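Local coordinates for alpha-actinin-like protein 1 (Schizosaccharomyces pombe, PDB 5BVR) that binds actin filaments through its N-terminal pair of calponin-homology domains and takes part in actin-ring formation, cytokinesis and septation, at residues V74-L78 / I91-V97. Sequence-based numbering, arbitrary orientation.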
ATOM      1  N   VAL A  74     -19.439   9.130  -7.887  1.00 16.92           N
ATOM      2  CA  VAL A  74     -18.601   8.001  -8.212  1.00 15.84           C
ATOM      3  C   VAL A  74     -18.205   8.030  -9.695  1.00 16.27           C
ATOM      4  O   VAL A  74     -17.060   7.717 -10.046  1.00 16.62           O
ATOM      5  CB  VAL A  74     -19.298   6.678  -7.843  1.00 16.05           C
ATOM      6  CG1 VAL A  74     -18.496   5.509  -8.340  1.00 15.51           C
ATOM      7  CG2 VAL A  74     -19.467   6.567  -6.348  1.00 17.70           C
ATOM      8  N   ASN A  75     -19.151   8.399 -10.555  1.00 17.77           N
ATOM      9  CA  ASN A  75     -18.881   8.472 -11.976  1.00 16.72           C
ATOM     10  C   ASN A  75     -17.776   9.509 -12.248  1.00 19.38           C
ATOM     11  O   ASN A  75     -16.902   9.276 -13.075  1.00 19.49           O
ATOM     12  CB  ASN A  75     -20.159   8.800 -12.746  1.00 19.64           C
ATOM     13  CG  ASN A  75     -19.967   8.772 -14.242  1.00 26.41           C
ATOM     14  OD1 ASN A  75     -19.697   7.729 -14.828  1.00 33.54           O
ATOM     15  ND2 ASN A  75     -20.122   9.926 -14.873  1.00 29.18           N
ATOM     16  N   LYS A  76     -17.808  10.630 -11.529  1.00 18.21           N
ATOM     17  CA  LYS A  76     -16.737  11.630 -11.635  1.00 18.62           C
ATOM     18  C   LYS A  76     -15.378  11.002 -11.332  1.00 19.12           C
ATOM     19  O   LYS A  76     -14.414  11.193 -12.072  1.00 20.21           O
ATOM     20  CB  LYS A  76     -17.012  12.790 -10.669  1.00 17.45           C
ATOM     21  CG  LYS A  76     -15.976  13.873 -10.664  1.00 22.02           C
ATOM     22  CD  LYS A  76     -16.403  14.969  -9.709  1.00 30.32           C
ATOM     23  CE  LYS A  76     -15.343  16.013  -9.536  1.00 38.55           C
ATOM     24  NZ  LYS A  76     -15.299  16.875 -10.745  1.00 46.86           N
ATOM     25  N   ALA A  77     -15.312  10.238 -10.249  1.00 17.08           N
ATOM     26  CA  ALA A  77     -14.071   9.569  -9.872  1.00 16.08           C
ATOM     27  C   ALA A  77     -13.614   8.592 -10.944  1.00 17.91           C
ATOM     28  O   ALA A  77     -12.436   8.563 -11.297  1.00 17.52           O
ATOM     29  CB  ALA A  77     -14.256   8.851  -8.564  1.00 17.28           C
ATOM     30  N   LEU A  78     -14.537   7.766 -11.424  1.00 16.27           N
ATOM     31  CA  LEU A  78     -14.180   6.746 -12.399  1.00 18.31           C
ATOM     32  C   LEU A  78     -13.724   7.390 -13.692  1.00 18.18           C
ATOM     33  O   LEU A  78     -12.761   6.922 -14.304  1.00 19.02           O
ATOM     34  CB  LEU A  78     -15.340   5.769 -12.628  1.00 19.50           C
ATOM     35  CG  LEU A  78     -15.809   4.971 -11.409  1.00 17.64           C
ATOM     36  CD1 LEU A  78     -16.897   3.994 -11.813  1.00 21.67           C
ATOM     37  CD2 LEU A  78     -14.674   4.237 -10.750  1.00 20.73           C
ATOM     38  N   ILE A  91     -16.038  -2.405 -13.933  1.00 28.74           N
ATOM     39  CA  ILE A  91     -16.563  -1.666 -12.787  1.00 23.44           C
ATOM     40  C   ILE A  91     -17.347  -0.443 -13.252  1.00 25.04           C
ATOM     41  O   ILE A  91     -16.925   0.278 -14.151  1.00 29.85           O
ATOM     42  CB  ILE A  91     -15.456  -1.259 -11.781  1.00 28.72           C
ATOM     43  CG1 ILE A  91     -16.084  -0.820 -10.455  1.00 30.23           C
ATOM     44  CG2 ILE A  91     -14.539  -0.200 -12.370  1.00 40.36           C
ATOM     45  CD1 ILE A  91     -15.105  -0.738  -9.303  1.00 31.03           C
ATOM     46  N   GLY A  92     -18.500  -0.214 -12.638  1.00 21.50           N
ATOM     47  CA  GLY A  92     -19.294   0.958 -12.946  1.00 23.74           C
ATOM     48  C   GLY A  92     -19.699   1.595 -11.641  1.00 19.10           C
ATOM     49  O   GLY A  92     -19.476   1.030 -10.585  1.00 18.40           O
ATOM     50  N   PRO A  93     -20.291   2.787 -11.704  1.00 18.30           N
ATOM     51  CA  PRO A  93     -20.602   3.532 -10.479  1.00 18.61           C
ATOM     52  C   PRO A  93     -21.456   2.772  -9.465  1.00 19.18           C
ATOM     53  O   PRO A  93     -21.217   2.900  -8.267  1.00 19.42           O
ATOM     54  CB  PRO A  93     -21.333   4.765 -11.008  1.00 20.86           C
ATOM     55  CG  PRO A  93     -20.710   4.973 -12.339  1.00 22.49           C
ATOM     56  CD  PRO A  93     -20.533   3.596 -12.913  1.00 22.09           C
ATOM     57  N   ALA A  94     -22.448   2.022  -9.935  1.00 18.81           N
ATOM     58  CA  ALA A  94     -23.332   1.318  -9.020  1.00 18.01           C
ATOM     59  C   ALA A  94     -22.580   0.239  -8.240  1.00 17.08           C
ATOM     60  O   ALA A  94     -22.955  -0.080  -7.103  1.00 18.74           O
ATOM     61  CB  ALA A  94     -24.533   0.713  -9.767  1.00 18.21           C
ATOM     62  N   ASP A  95     -21.504  -0.300  -8.814  1.00 19.55           N
ATOM     63  CA  ASP A  95     -20.722  -1.305  -8.101  1.00 18.80           C
ATOM     64  C   ASP A  95     -20.111  -0.719  -6.835  1.00 19.12           C
ATOM     65  O   ASP A  95     -19.929  -1.413  -5.821  1.00 20.71           O
ATOM     66  CB  ASP A  95     -19.621  -1.858  -8.997  1.00 18.19           C
ATOM     67  CG  ASP A  95     -20.164  -2.598 -10.206  1.00 19.76           C
ATOM     68  OD1 ASP A  95     -21.096  -3.428 -10.031  1.00 22.79           O
ATOM     69  OD2 ASP A  95     -19.664  -2.354 -11.322  1.00 24.08           O
ATOM     70  N   ILE A  96     -19.756   0.562  -6.895  1.00 18.07           N
ATOM     71  CA  ILE A  96     -19.189   1.247  -5.746  1.00 17.46           C
ATOM     72  C   ILE A  96     -20.296   1.717  -4.800  1.00 18.39           C
ATOM     73  O   ILE A  96     -20.221   1.493  -3.595  1.00 18.68           O
ATOM     74  CB  ILE A  96     -18.248   2.399  -6.181  1.00 18.18           C
ATOM     75  CG1 ILE A  96     -17.083   1.821  -7.007  1.00 26.06           C
ATOM     76  CG2 ILE A  96     -17.732   3.144  -4.983  1.00 18.57           C
ATOM     77  CD1 ILE A  96     -16.269   2.848  -7.737  1.00 34.43           C
ATOM     78  N   VAL A  97     -21.325   2.360  -5.354  1.00 18.11           N
ATOM     79  CA  VAL A  97     -22.450   2.833  -4.547  1.00 18.60           C
ATOM     80  C   VAL A  97     -23.058   1.682  -3.738  1.00 21.61           C
ATOM     81  O   VAL A  97     -23.390   1.868  -2.567  1.00 22.70           O
ATOM     82  CB  VAL A  97     -23.517   3.545  -5.409  1.00 19.16           C
ATOM     83  CG1 VAL A  97     -24.783   3.890  -4.587  1.00 20.26           C
ATOM     84  CG2 VAL A  97     -22.913   4.786  -6.047  1.00 19.83           C
TER
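V74 pushes CG1 between P93 and I96, 3.5 Å from I96 CD1 and 3.6 Å from P93 CA. With that methyl anti to the backbone N (chi1 173°), the other branch turns to V97: V74 CG2 lies 3.9 Å from V97 CG2. One turn on, L78 splits its fork. Its CD2 meets I96 CD1 tip to tip at 3.7 Å, while L78 CD1 rests against the G92-P93 peptide link, 3.6 Å from P93 N. The side chains meeting here are apolar, no hydrogen bond crosses between the segments, and L45 of helix 43-53 and L107 of helix 101-117 close around I96. The outer side is looser and partly exposed: N75 merely lies alongside the proline ring, its OD1 3.8 Å from P93 CG. A side-chain hydrogen bond stays within 91-97, G92 N to D95 OD2 (2.8 Å), on the anti side of the carboxylate and 20° out of its plane, tying G92 to D95. The axes of 74-78 and 93-97 come within 9.6 Å, their N-to-C directions 121° apart, the short helix belonging to the actin-binding region. The arrangement belongs to the calponin-homology fold, whose main helices are joined by loops and short helices, here the first CH domain.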